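Local coordinates for protein restriction endonuclease (Mycobacterium sp., PDB 4F0Q) that probably cleaves DNA bearing methylated cytosine, working as a tetrameric, modification-dependent restriction endonuclease, at residues E28-Q33 and E41-V46. Numbering follows the deposited sequence.
Sequences ELRYAQ and ELDGFV
Arg30 of the strand 28-30 meets Leu42, Asp43 and Phe45 of a small beta hairpin, whose type I' turn runs from Leu42 to Phe45. The hairpin lies at the surface, at the margin of the large mixed sheet; its second strand, 45-47, runs parallel to 28-30, which in turn pairs with the antiparallel strand 175-193. The backbone link between the two segments is a single hydrogen bond from Arg30 N to Val46 O (2.9 Å), and Arg30 also makes a backbone hydrogen bond with Tyr48, which continues the parallel pairing. Two residues before Arg30, Glu28 O and Val46 N stand 4.2 Å apart, too far for a direct bond.

The charged contact reaches over the turn. With CG anti to the backbone N (chi1 174°) and the chain bent at the next bond, Arg30 lays its methylenes over the hairpin, CB 3.3 Å from Leu42 O and CG 3.8 Å from Leu42 CG. Its guanidinium then turns NE to Asp43 OD2 in a nearly straight salt bridge (3.0 Å, 165° at the hydrogen). The two flat groups are almost coplanar, and the carboxylate oxygen uses its anti lone pair. Because NH1 is bonded to Gly174 O, the guanidinium is tied both to the turn and to Gly174, just before strand 175-193.

Away from the salt bridge, Leu29 and Val46 make an apolar contact, lying side by side with Leu29 CD2 3.8 Å from Val46 CB; Leu29 also touches Phe159. Ring-edge contacts with oxygen join Phe45 to Glu28. The Phe45 side chain, its ring edge-to-face with His175, crosses that of Glu28 at a slant: Phe45 CD2 comes edge-on to Glu28 O at 3.2 Å, while Phe45 CE2 meets Glu28 OE1, also at 3.2 Å, the carboxylate plane turned 58° from the ring.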
loop_
_atom_site.group_PDB
_atom_site.type_symbol
_atom_site.label_atom_id
_atom_site.label_comp_id
_atom_site.label_asym_id
_atom_site.label_seq_id
_atom_site.Cartn_x
_atom_site.Cartn_y
_atom_site.Cartn_z
ATOM N N GLU A 28 13.897 22.965 -28.438
ATOM C CA GLU A 28 15.305 23.331 -28.369
ATOM C C GLU A 28 15.514 24.762 -28.846
ATOM O O GLU A 28 15.335 25.071 -30.024
ATOM C CB GLU A 28 16.148 22.359 -29.195
ATOM C CG GLU A 28 16.125 20.934 -28.665
ATOM C CD GLU A 28 16.819 19.952 -29.587
ATOM O OE1 GLU A 28 16.898 20.228 -30.801
ATOM O OE2 GLU A 28 17.286 18.902 -29.093
ATOM N N LEU A 29 15.897 25.631 -27.917
ATOM C CA LEU A 29 16.036 27.051 -28.201
ATOM C C LEU A 29 17.499 27.477 -28.178
ATOM O O LEU A 29 18.284 26.989 -27.365
ATOM C CB LEU A 29 15.244 27.866 -27.179
ATOM C CG LEU A 29 13.807 27.406 -26.920
ATOM C CD1 LEU A 29 13.188 28.194 -25.778
ATOM C CD2 LEU A 29 12.963 27.527 -28.180
ATOM N N ARG A 30 17.858 28.387 -29.076
ATOM C CA ARG A 30 19.202 28.948 -29.103
ATOM C C ARG A 30 19.299 30.097 -28.110
ATOM O O ARG A 30 18.525 31.052 -28.184
ATOM C CB ARG A 30 19.538 29.446 -30.510
ATOM C CG ARG A 30 20.865 30.178 -30.620
ATOM C CD ARG A 30 22.045 29.232 -30.473
ATOM N NE ARG A 30 23.317 29.916 -30.692
ATOM C CZ ARG A 30 24.063 30.437 -29.724
ATOM N NH1 ARG A 30 23.671 30.351 -28.461
ATOM N NH2 ARG A 30 25.204 31.044 -30.018
ATOM N N TYR A 31 20.241 30.006 -27.177
ATOM C CA TYR A 31 20.427 31.070 -26.197
ATOM C C TYR A 31 21.775 31.767 -26.330
ATOM O O TYR A 31 22.825 31.162 -26.120
ATOM C CB TYR A 31 20.253 30.553 -24.767
ATOM C CG TYR A 31 20.384 31.645 -23.727
ATOM C CD1 TYR A 31 19.336 32.519 -23.480
ATOM C CD2 TYR A 31 21.558 31.809 -23.002
ATOM C CE1 TYR A 31 19.447 33.523 -22.539
ATOM C CE2 TYR A 31 21.680 32.811 -22.056
ATOM C CZ TYR A 31 20.620 33.666 -21.829
ATOM O OH TYR A 31 20.730 34.666 -20.890
ATOM N N ALA A 32 21.732 33.049 -26.676
ATOM C CA ALA A 32 22.927 33.880 -26.709
ATOM C C ALA A 32 22.683 35.142 -25.892
ATOM O O ALA A 32 21.691 35.840 -26.096
ATOM C CB ALA A 32 23.297 34.227 -28.141
ATOM N N GLN A 33 23.589 35.429 -24.962
ATOM C CA GLN A 33 23.437 36.569 -24.061
ATOM C C GLN A 33 23.467 37.905 -24.800
ATOM O O GLN A 33 23.009 38.922 -24.276
ATOM C CB GLN A 33 24.517 36.544 -22.976
ATOM N N GLU A 41 14.473 33.215 -35.362
ATOM C CA GLU A 41 15.296 32.017 -35.438
ATOM C C GLU A 41 16.775 32.391 -35.408
ATOM O O GLU A 41 17.170 33.427 -35.941
ATOM C CB GLU A 41 14.963 31.229 -36.709
ATOM C CG GLU A 41 15.612 29.858 -36.796
ATOM C CD GLU A 41 15.120 29.055 -37.985
ATOM O OE1 GLU A 41 14.131 29.478 -38.622
ATOM O OE2 GLU A 41 15.722 28.003 -38.287
ATOM N N LEU A 42 17.587 31.550 -34.776
ATOM C CA LEU A 42 19.014 31.824 -34.644
ATOM C C LEU A 42 19.832 30.536 -34.620
ATOM O O LEU A 42 19.595 29.657 -33.790
ATOM C CB LEU A 42 19.281 32.645 -33.381
ATOM C CG LEU A 42 20.727 33.074 -33.131
ATOM C CD1 LEU A 42 21.248 33.899 -34.297
ATOM C CD2 LEU A 42 20.835 33.851 -31.828
ATOM N N ASP A 43 20.795 30.440 -35.534
ATOM C CA ASP A 43 21.661 29.266 -35.655
ATOM C C ASP A 43 20.880 27.964 -35.824
ATOM O O ASP A 43 21.229 26.938 -35.240
ATOM C CB ASP A 43 22.621 29.163 -34.464
ATOM C CG ASP A 43 23.721 30.205 -34.513
ATOM O OD1 ASP A 43 24.126 30.593 -35.629
ATOM O OD2 ASP A 43 24.183 30.637 -33.435
ATOM N N GLY A 44 19.821 28.016 -36.627
ATOM C CA GLY A 44 19.028 26.837 -36.924
ATOM C C GLY A 44 17.974 26.535 -35.876
ATOM O O GLY A 44 17.212 25.577 -36.011
ATOM N N PHE A 45 17.930 27.352 -34.830
ATOM C CA PHE A 45 16.973 27.154 -33.747
ATOM C C PHE A 45 16.240 28.444 -33.402
ATOM O O PHE A 45 16.684 29.535 -33.759
ATOM C CB PHE A 45 17.675 26.598 -32.505
ATOM C CG PHE A 45 18.189 25.197 -32.675
ATOM C CD1 PHE A 45 19.432 24.962 -33.240
ATOM C CD2 PHE A 45 17.428 24.114 -32.271
ATOM C CE1 PHE A 45 19.906 23.673 -33.399
ATOM C CE2 PHE A 45 17.897 22.823 -32.426
ATOM C CZ PHE A 45 19.137 22.604 -32.991
ATOM N N VAL A 46 15.114 28.310 -32.710
ATOM C CA VAL A 46 14.326 29.461 -32.293
ATOM C C VAL A 46 15.101 30.321 -31.302
ATOM O O VAL A 46 15.602 29.826 -30.292
ATOM C CB VAL A 46 12.993 29.029 -31.654
ATOM C CG1 VAL A 46 12.239 30.238 -31.118
ATOM C CG2 VAL A 46 12.146 28.269 -32.662
HETATM O O HOH W 1 13.971 25.278 -31.998
#